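Local coordinates for protein NAD-dependent aldehyde dehydrogenase (Burkholderia multivorans, PDB 5UJU) that probably oxidises aldehydes to carboxylic acids with NAD as the electron acceptor, as a member of the aldehyde dehydrogenase family, at residues Gly78-Pro83 / Met142-Gln147; Pro179-Trp184 / Ala195-Tyr200; Gly399-Asp404 / Asp433-Thr438. All blocks are in the same frame, centred on the assembly; numbering follows the deposited sequence.

In the fold
The three contacts follow one another along the chain. Contacts 1 and 3 lie on the same side of the chain's centre, about 10 Å apart between centres, and they touch: R435 N probably donates to P83 O and A400 N to G146 O. Together they join the loop after strand 76-77 and the end of helix 134-145 to loops flanking helix 404-414. Contact 2 stands on the opposite side, its centre about 53 Å from that of contact 1 and about 60 Å from that of contact 3, in the hairpin 181-188/191-211, whose long second strand also pairs with strands 234-238, 290-296 and 554-562. Contact 2 lies at the dimer interface, whereas the second subunit does not touch contacts 1 and 3.

Contact 1 (Gly78-Pro83 / Met142-Gln147); sequences GAERSP and MHTTGQ
S82 meets H143 at the edge of the imidazole, where OG lies 2.9 Å from ND1 and close to the ring plane; either atom could be the donor of this hydrogen bond. The hydroxyl is carried to the ring by a chi1 of 169°, which swings OG to the far side of CB from the backbone N, and it also engages the backbone N of Y84. The backbones are close here too: S82 CA makes a CA-H...O contact of 3.2 Å with H143 O. Next along the loop, the ring of P83 lies against the C-terminal turn of helix 134-145. Its CD is 3.5 Å from T144 O, and CG sits at the same distance from G146 N. Here the helix ends: G146 leaves the helical backbone with positive phi while its N still reaches back to M142 O, and P83 CB packs 3.7 Å from G146 CA. T145 OG1 accepts from Q147 N in an ST turn around G146, and is also bonded to V141 O.

Toward the start of the loop the fit is slacker. E80 approaches the helix mainly through OE2, 3.4 Å from the methyl CG2 of T144, and its carboxylate is committed elsewhere, to Y92 OH and to the backbone N atoms of I244 and L245. R81, exposed to solvent, starts away from the helix, and its NH1 makes a weak bond to E80 O.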
loop_
_atom_site.group_PDB
_atom_site.type_symbol
_atom_site.label_atom_id
_atom_site.label_comp_id
_atom_site.label_asym_id
_atom_site.label_seq_id
_atom_site.Cartn_x
_atom_site.Cartn_y
_atom_site.Cartn_z
ATOM N N GLY A 78 22.930 0.982 -26.859
ATOM C CA GLY A 78 23.781 0.684 -25.722
ATOM C C GLY A 78 25.121 1.390 -25.772
ATOM O O GLY A 78 25.867 1.254 -26.750
ATOM N N ALA A 79 25.439 2.149 -24.725
ATOM C CA ALA A 79 26.698 2.880 -24.661
ATOM C C ALA A 79 27.355 2.703 -23.308
ATOM O O ALA A 79 27.924 3.650 -22.755
ATOM C CB ALA A 79 26.492 4.364 -24.959
ATOM N N GLU A 80 27.291 1.496 -22.745
ATOM C CA GLU A 80 27.946 1.248 -21.464
ATOM C C GLU A 80 29.464 1.364 -21.586
ATOM O O GLU A 80 30.058 0.948 -22.585
ATOM C CB GLU A 80 27.604 -0.140 -20.932
ATOM C CG GLU A 80 26.154 -0.377 -20.574
ATOM C CD GLU A 80 25.849 -1.876 -20.532
ATOM O OE1 GLU A 80 25.977 -2.536 -21.585
ATOM O OE2 GLU A 80 25.514 -2.399 -19.451
ATOM N N ARG A 81 30.089 1.913 -20.539
ATOM C CA ARG A 81 31.539 2.019 -20.422
ATOM C C ARG A 81 31.971 1.456 -19.077
ATOM O O ARG A 81 31.322 1.701 -18.061
ATOM C CB ARG A 81 32.001 3.478 -20.542
ATOM C CG ARG A 81 31.425 4.206 -21.744
ATOM C CD ARG A 81 32.183 3.860 -23.022
ATOM N NE ARG A 81 31.583 4.481 -24.203
ATOM C CZ ARG A 81 30.918 3.814 -25.148
ATOM N NH1 ARG A 81 30.776 2.495 -25.071
ATOM N NH2 ARG A 81 30.399 4.466 -26.180
ATOM N N SER A 82 33.065 0.717 -19.071
ATOM C CA SER A 82 33.561 0.130 -17.833
ATOM C C SER A 82 34.327 1.171 -17.017
ATOM O O SER A 82 35.256 1.794 -17.540
ATOM C CB SER A 82 34.483 -1.032 -18.142
ATOM O OG SER A 82 35.167 -1.441 -16.973
ATOM N N PRO A 83 33.989 1.374 -15.739
ATOM C CA PRO A 83 34.823 2.261 -14.908
ATOM C C PRO A 83 36.257 1.784 -14.788
ATOM O O PRO A 83 37.130 2.577 -14.413
ATOM C CB PRO A 83 34.100 2.260 -13.551
ATOM C CG PRO A 83 32.659 1.991 -13.907
ATOM C CD PRO A 83 32.749 0.983 -15.042
ATOM N N MET A 142 30.766 -5.513 -12.044
ATOM C CA MET A 142 32.072 -4.883 -11.888
ATOM C C MET A 142 32.350 -3.911 -13.027
ATOM O O MET A 142 32.743 -2.765 -12.794
ATOM C CB MET A 142 33.157 -5.961 -11.820
ATOM C CG MET A 142 34.587 -5.435 -11.752
ATOM S SD MET A 142 35.815 -6.753 -11.637
ATOM C CE MET A 142 37.318 -5.790 -11.809
ATOM N N HIS A 143 32.112 -4.336 -14.270
ATOM C CA HIS A 143 32.467 -3.508 -15.411
ATOM C C HIS A 143 31.328 -2.623 -15.889
ATOM O O HIS A 143 31.412 -2.063 -16.985
ATOM C CB HIS A 143 33.018 -4.376 -16.543
ATOM C CG HIS A 143 34.364 -4.942 -16.220
ATOM N ND1 HIS A 143 35.498 -4.160 -16.168
ATOM C CD2 HIS A 143 34.749 -6.188 -15.854
ATOM C CE1 HIS A 143 36.531 -4.911 -15.830
ATOM N NE2 HIS A 143 36.103 -6.144 -15.630
ATOM N N THR A 144 30.292 -2.444 -15.083
ATOM C CA THR A 144 29.390 -1.327 -15.327
ATOM C C THR A 144 29.336 -0.361 -14.161
ATOM O O THR A 144 29.361 0.852 -14.376
ATOM C CB THR A 144 27.953 -1.803 -15.647
ATOM O OG1 THR A 144 27.491 -2.701 -14.631
ATOM C CG2 THR A 144 27.922 -2.497 -16.984
ATOM N N THR A 145 29.280 -0.870 -12.930
ATOM C CA THR A 145 29.146 -0.028 -11.747
ATOM C C THR A 145 30.480 0.413 -11.168
ATOM O O THR A 145 30.516 1.402 -10.430
ATOM C CB THR A 145 28.372 -0.763 -10.650
ATOM O OG1 THR A 145 29.195 -1.811 -10.109
ATOM C CG2 THR A 145 27.093 -1.364 -11.219
ATOM N N GLY A 146 31.559 -0.305 -11.453
ATOM C CA GLY A 146 32.850 -0.014 -10.869
ATOM C C GLY A 146 33.111 -0.676 -9.535
ATOM O O GLY A 146 34.173 -0.433 -8.935
ATOM N N GLN A 147 32.178 -1.491 -9.040
ATOM C CA GLN A 147 32.414 -2.213 -7.799
ATOM C C GLN A 147 33.582 -3.178 -7.956
ATOM O O GLN A 147 33.724 -3.845 -8.987
ATOM C CB GLN A 147 31.152 -2.973 -7.370
ATOM C CG GLN A 147 30.118 -2.076 -6.721
ATOM C CD GLN A 147 28.773 -2.737 -6.513
ATOM O OE1 GLN A 147 28.630 -3.952 -6.620
ATOM N NE2 GLN A 147 27.777 -1.933 -6.182
#

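Contact 2 (Pro179-Trp184 / Ala195-Tyr200); sequences PADAHW and AMQKRY. With EDO (1,2-ethanediol), chain I.
K198 and W184 meet on the face of the hairpin that also carries A182 and M196. From K198 CB, 3.8 Å from A182 O, the chain bends at chi2 (-63°), and CG passes 4.0 Å from W184 CB. Further out, CE lies 3.7 Å from that same CB, and a second bend at chi4 lifts NZ over the indole. The ammonium stands 3.7 Å from the centroid of the five-membered ring, 18° off its normal: a cation-pi contact over the face. NZ also donates to O2 of a 1,2-ethanediol molecule, probably from the crystallisation liquor, whose C2 covers the six-membered ring on that same face. D530 of the second subunit forms a salt bridge with NZ, and S529 of that subunit a hydrogen bond, so several polar partners hold the lysine tip.

The strands form an antiparallel beta hairpin, 181-188 with 191-211, which helps build the subunit interface, consistent with the oligomerisation arm of aldehyde dehydrogenases. A182 with K198 and W184 with M196 are its hydrogen-bonded pairs, each joined by two backbone bonds, while D181 with R199 and H183 with Q197 are non-hydrogen-bonded and send their side chains to the more exposed face. Strand 554-562 lines the other edge of 195-200. M196 runs alongside W184, CG 4.0 Å from CE3, and SD makes an oblique Met-aromatic contact with the six-membered ring.

At the start of the hairpin the Y200 ring crosses P179, Y200 CD2 lying 4.0 Å from P179 CG, and its edge meets A182 CB; Y200 OH bonds to S529 O of the second subunit.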
loop_
_atom_site.group_PDB
_atom_site.type_symbol
_atom_site.label_atom_id
_atom_site.label_comp_id
_atom_site.label_asym_id
_atom_site.label_seq_id
_atom_site.Cartn_x
_atom_site.Cartn_y
_atom_site.Cartn_z
ATOM N N PRO A 179 -8.161 -17.660 0.983
ATOM C CA PRO A 179 -8.665 -18.973 0.561
ATOM C C PRO A 179 -9.103 -18.950 -0.896
ATOM O O PRO A 179 -9.525 -17.921 -1.430
ATOM C CB PRO A 179 -9.861 -19.209 1.488
ATOM C CG PRO A 179 -10.384 -17.825 1.743
ATOM C CD PRO A 179 -9.122 -16.953 1.849
ATOM N N ALA A 180 -8.988 -20.108 -1.547
ATOM C CA ALA A 180 -9.503 -20.224 -2.906
ATOM C C ALA A 180 -11.022 -20.150 -2.921
ATOM O O ALA A 180 -11.618 -19.678 -3.895
ATOM C CB ALA A 180 -9.045 -21.542 -3.537
ATOM N N ASP A 181 -11.662 -20.620 -1.859
ATOM C CA ASP A 181 -13.111 -20.561 -1.750
ATOM C C ASP A 181 -13.490 -20.656 -0.281
ATOM O O ASP A 181 -12.659 -20.955 0.580
ATOM C CB ASP A 181 -13.764 -21.678 -2.571
ATOM C CG ASP A 181 -13.075 -23.004 -2.380
ATOM O OD1 ASP A 181 -13.180 -23.580 -1.277
ATOM O OD2 ASP A 181 -12.391 -23.449 -3.323
ATOM N N ALA A 182 -14.764 -20.410 -0.008
ATOM C CA ALA A 182 -15.277 -20.481 1.349
ATOM C C ALA A 182 -16.749 -20.857 1.291
ATOM O O ALA A 182 -17.469 -20.436 0.378
ATOM C CB ALA A 182 -15.090 -19.146 2.095
ATOM N N HIS A 183 -17.188 -21.655 2.262
ATOM C CA HIS A 183 -18.606 -21.936 2.449
ATOM C C HIS A 183 -19.153 -20.945 3.469
ATOM O O HIS A 183 -18.804 -20.999 4.653
ATOM C CB HIS A 183 -18.837 -23.369 2.911
ATOM C CG HIS A 183 -20.284 -23.714 3.070
ATOM N ND1 HIS A 183 -21.071 -24.126 2.018
ATOM C CD2 HIS A 183 -21.092 -23.687 4.157
ATOM C CE1 HIS A 183 -22.298 -24.355 2.450
ATOM N NE2 HIS A 183 -22.339 -24.098 3.745
ATOM N N TRP A 184 -20.029 -20.062 3.011
ATOM C CA TRP A 184 -20.593 -18.992 3.822
ATOM C C TRP A 184 -22.026 -19.382 4.150
ATOM O O TRP A 184 -22.881 -19.422 3.256
ATOM C CB TRP A 184 -20.537 -17.674 3.058
ATOM C CG TRP A 184 -20.949 -16.473 3.835
ATOM C CD1 TRP A 184 -20.126 -15.650 4.554
ATOM C CD2 TRP A 184 -22.265 -15.925 3.949
ATOM N NE1 TRP A 184 -20.853 -14.631 5.122
ATOM C CE2 TRP A 184 -22.167 -14.772 4.767
ATOM C CE3 TRP A 184 -23.518 -16.293 3.449
ATOM C CZ2 TRP A 184 -23.280 -13.991 5.102
ATOM C CZ3 TRP A 184 -24.624 -15.512 3.780
ATOM C CH2 TRP A 184 -24.494 -14.374 4.599
ATOM N N ALA A 195 -27.018 -19.914 2.530
ATOM C CA ALA A 195 -25.794 -20.652 2.260
ATOM C C ALA A 195 -25.295 -20.262 0.883
ATOM O O ALA A 195 -26.032 -20.364 -0.105
ATOM C CB ALA A 195 -26.028 -22.163 2.354
ATOM N N MET A 196 -24.049 -19.808 0.820
ATOM C CA MET A 196 -23.439 -19.413 -0.438
ATOM C C MET A 196 -22.032 -19.976 -0.504
ATOM O O MET A 196 -21.368 -20.161 0.519
ATOM C CB MET A 196 -23.386 -17.892 -0.593
ATOM C CG MET A 196 -24.698 -17.197 -0.315
ATOM S SD MET A 196 -24.630 -15.483 -0.858
ATOM C CE MET A 196 -24.815 -15.716 -2.627
ATOM N N GLN A 197 -21.574 -20.240 -1.716
ATOM C CA GLN A 197 -20.169 -20.532 -1.924
ATOM C C GLN A 197 -19.478 -19.289 -2.455
ATOM O O GLN A 197 -19.922 -18.700 -3.449
ATOM C CB GLN A 197 -19.955 -21.696 -2.888
ATOM C CG GLN A 197 -18.550 -22.226 -2.755
ATOM C CD GLN A 197 -18.166 -23.152 -3.869
ATOM O OE1 GLN A 197 -18.751 -23.117 -4.951
ATOM N NE2 GLN A 197 -17.178 -23.999 -3.614
ATOM N N LYS A 198 -18.412 -18.883 -1.778
ATOM C CA LYS A 198 -17.590 -17.774 -2.214
ATOM C C LYS A 198 -16.387 -18.336 -2.952
ATOM O O LYS A 198 -15.854 -19.384 -2.584
ATOM C CB LYS A 198 -17.127 -16.919 -1.024
ATOM C CG LYS A 198 -18.216 -16.545 -0.020
ATOM C CD LYS A 198 -19.292 -15.680 -0.670
ATOM C CE LYS A 198 -20.366 -15.240 0.331
ATOM N NZ LYS A 198 -19.882 -14.192 1.271
ATOM N N ARG A 199 -15.960 -17.638 -3.990
ATOM C CA ARG A 199 -14.760 -17.996 -4.726
ATOM C C ARG A 199 -13.894 -16.751 -4.825
ATOM O O ARG A 199 -14.406 -15.658 -5.059
ATOM C CB ARG A 199 -15.134 -18.555 -6.120
ATOM C CG ARG A 199 -13.999 -18.717 -7.127
ATOM C CD ARG A 199 -14.557 -19.291 -8.435
ATOM N NE ARG A 199 -13.651 -19.189 -9.579
ATOM C CZ ARG A 199 -13.987 -19.518 -10.826
ATOM N NH1 ARG A 199 -15.207 -19.980 -11.093
ATOM N NH2 ARG A 199 -13.101 -19.400 -11.806
ATOM N N TYR A 200 -12.593 -16.900 -4.606
ATOM C CA TYR A 200 -11.680 -15.762 -4.602
ATOM C C TYR A 200 -10.585 -16.015 -5.628
ATOM O O TYR A 200 -9.842 -16.998 -5.525
ATOM C CB TYR A 200 -11.089 -15.527 -3.206
ATOM C CG TYR A 200 -12.153 -15.385 -2.137
ATOM C CD1 TYR A 200 -12.776 -14.167 -1.908
ATOM C CD2 TYR A 200 -12.551 -16.481 -1.374
ATOM C CE1 TYR A 200 -13.764 -14.033 -0.945
ATOM C CE2 TYR A 200 -13.541 -16.360 -0.401
ATOM C CZ TYR A 200 -14.138 -15.128 -0.191
ATOM O OH TYR A 200 -15.113 -14.991 0.766
HETATM C C1 EDO I . -24.341 -11.864 1.787
HETATM O O1 EDO I . -23.795 -10.543 1.722
HETATM C C2 EDO I . -23.225 -12.893 1.648
HETATM O O2 EDO I . -22.319 -12.526 0.599
#

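Contact 3 (Gly399-Asp404 / Asp433-Thr438); sequences GAIQND and DARVRT
R435 leaves its backbone with CG opposite N (chi1 -175°), continues extended through chi2 and then folds at chi3 (-64°), which brings its guanidinium across to I401 and D404. The salt bridge runs from R435 NE to D404 OD1 at 2.9 Å, with a weaker bond from NH2 to the same oxygen. Carboxylate and guanidinium stand almost perpendicular, 87° between planes, and NE approaches OD1 from above the carboxylate plane, so this is not the flat two-oxygen pairing of a bidentate bridge. On the I401 side R435 NH1 donates to I401 O at 2.8 Å; the oxygen lies in the guanidinium plane, although NH1 is tilted from the carbonyl plane. N403 CA and D404 N rest over one guanidinium face.

The arginine thus spans the turn between helices 391-398 and 404-414. N403 occupies the N-cap position of the second helix, its OD1 weakly bonded to the backbone N atoms of G405 and V406. Separately, N403 ND2 donates a nearly straight bond to OE1 of Q402, whose NE2 reaches T144 O of contact 1. R435 grips this connection by its backbone as well, since I401 N donates to R435 O at 2.8 Å. The side chain of I401 fills the angle between the two arginines of the other loop: I401 CB packs 3.7 Å from R435 CD, and CG1 lies 3.8 Å from R437 CG, each pair of side chains crossing at about a right angle.

On the G399 side a water bridges the loops, donating to G399 O and accepting from R437 N, with both distances 2.9 Å.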
loop_
_atom_site.group_PDB
_atom_site.type_symbol
_atom_site.label_atom_id
_atom_site.label_comp_id
_atom_site.label_asym_id
_atom_site.label_seq_id
_atom_site.Cartn_x
_atom_site.Cartn_y
_atom_site.Cartn_z
ATOM N N GLY A 399 37.252 0.184 -5.076
ATOM C CA GLY A 399 36.652 -0.006 -6.386
ATOM C C GLY A 399 36.944 1.182 -7.283
ATOM O O GLY A 399 37.922 1.917 -7.095
ATOM N N ALA A 400 36.054 1.411 -8.242
ATOM C CA ALA A 400 36.252 2.451 -9.234
ATOM C C ALA A 400 35.100 3.441 -9.183
ATOM O O ALA A 400 33.995 3.120 -8.743
ATOM C CB ALA A 400 36.379 1.860 -10.653
ATOM N N ILE A 401 35.374 4.652 -9.647
ATOM C CA ILE A 401 34.378 5.720 -9.683
ATOM C C ILE A 401 33.464 5.515 -10.891
ATOM O O ILE A 401 33.939 5.323 -12.017
ATOM C CB ILE A 401 35.079 7.087 -9.733
ATOM C CG1 ILE A 401 35.959 7.297 -8.492
ATOM C CG2 ILE A 401 34.084 8.189 -9.888
ATOM C CD1 ILE A 401 35.179 7.421 -7.206
ATOM N N GLN A 402 32.146 5.588 -10.669
ATOM C CA GLN A 402 31.216 5.084 -11.683
ATOM C C GLN A 402 31.216 5.944 -12.950
ATOM O O GLN A 402 31.064 5.419 -14.059
ATOM C CB GLN A 402 29.801 4.987 -11.099
ATOM C CG GLN A 402 28.869 3.997 -11.839
ATOM C CD GLN A 402 28.224 4.577 -13.094
ATOM O OE1 GLN A 402 27.948 5.773 -13.173
ATOM N NE2 GLN A 402 27.984 3.720 -14.086
ATOM N N ASN A 403 31.368 7.259 -12.813
ATOM C CA ASN A 403 31.261 8.151 -13.963
ATOM C C ASN A 403 32.040 9.427 -13.681
ATOM O O ASN A 403 32.420 9.711 -12.539
ATOM C CB ASN A 403 29.799 8.456 -14.292
ATOM C CG ASN A 403 29.066 9.050 -13.123
ATOM O OD1 ASN A 403 29.219 10.235 -12.804
ATOM N ND2 ASN A 403 28.271 8.219 -12.454
ATOM N N ASP A 404 32.282 10.197 -14.745
ATOM C CA ASP A 404 33.078 11.409 -14.605
ATOM C C ASP A 404 32.350 12.516 -13.853
ATOM O O ASP A 404 33.003 13.479 -13.432
ATOM C CB ASP A 404 33.485 11.920 -15.986
ATOM C CG ASP A 404 34.328 10.926 -16.749
ATOM O OD1 ASP A 404 35.305 10.404 -16.164
ATOM O OD2 ASP A 404 34.014 10.669 -17.934
ATOM N N ASP A 433 43.567 1.978 -17.318
ATOM C CA ASP A 433 42.660 3.083 -17.592
ATOM C C ASP A 433 41.517 3.177 -16.589
ATOM O O ASP A 433 40.553 3.905 -16.837
ATOM C CB ASP A 433 42.114 2.961 -19.015
ATOM C CG ASP A 433 43.198 3.127 -20.064
ATOM O OD1 ASP A 433 44.126 3.934 -19.836
ATOM O OD2 ASP A 433 43.129 2.439 -21.106
ATOM N N ALA A 434 41.604 2.481 -15.458
ATOM C CA ALA A 434 40.545 2.560 -14.465
ATOM C C ALA A 434 40.481 3.962 -13.858
ATOM O O ALA A 434 41.487 4.675 -13.777
ATOM C CB ALA A 434 40.770 1.533 -13.361
ATOM N N ARG A 435 39.268 4.358 -13.456
ATOM C CA ARG A 435 38.975 5.647 -12.829
ATOM C C ARG A 435 38.882 5.412 -11.322
ATOM O O ARG A 435 37.868 4.915 -10.822
ATOM C CB ARG A 435 37.677 6.230 -13.394
ATOM C CG ARG A 435 37.324 7.635 -12.906
ATOM C CD ARG A 435 35.858 7.956 -13.210
ATOM N NE ARG A 435 35.605 8.000 -14.640
ATOM C CZ ARG A 435 34.814 7.153 -15.296
ATOM N NH1 ARG A 435 34.178 6.185 -14.655
ATOM N NH2 ARG A 435 34.667 7.278 -16.606
ATOM N N VAL A 436 39.949 5.743 -10.592
ATOM C CA VAL A 436 40.038 5.446 -9.165
ATOM C C VAL A 436 40.384 6.741 -8.439
ATOM O O VAL A 436 41.358 7.410 -8.805
ATOM C CB VAL A 436 41.095 4.363 -8.867
ATOM C CG1 VAL A 436 41.114 3.995 -7.368
ATOM C CG2 VAL A 436 40.893 3.121 -9.718
ATOM N N ARG A 437 39.616 7.067 -7.390
ATOM C CA ARG A 437 39.813 8.269 -6.587
ATOM C C ARG A 437 39.618 7.949 -5.110
ATOM O O ARG A 437 38.663 7.259 -4.746
ATOM C CB ARG A 437 38.807 9.370 -6.963
ATOM C CG ARG A 437 38.784 9.791 -8.402
ATOM C CD ARG A 437 40.063 10.500 -8.769
ATOM N NE ARG A 437 39.942 11.250 -10.021
ATOM C CZ ARG A 437 40.258 10.764 -11.213
ATOM N NH1 ARG A 437 40.706 9.518 -11.318
ATOM N NH2 ARG A 437 40.128 11.520 -12.297
ATOM N N THR A 438 40.499 8.487 -4.257
ATOM C CA THR A 438 40.422 8.258 -2.814
ATOM C C THR A 438 39.444 9.239 -2.172
ATOM O O THR A 438 39.092 10.252 -2.779
ATOM C CB THR A 438 41.811 8.391 -2.175
ATOM O OG1 THR A 438 42.333 9.715 -2.368
ATOM C CG2 THR A 438 42.763 7.377 -2.790
HETATM O O HOH W 1 37.891 4.800 -6.704
#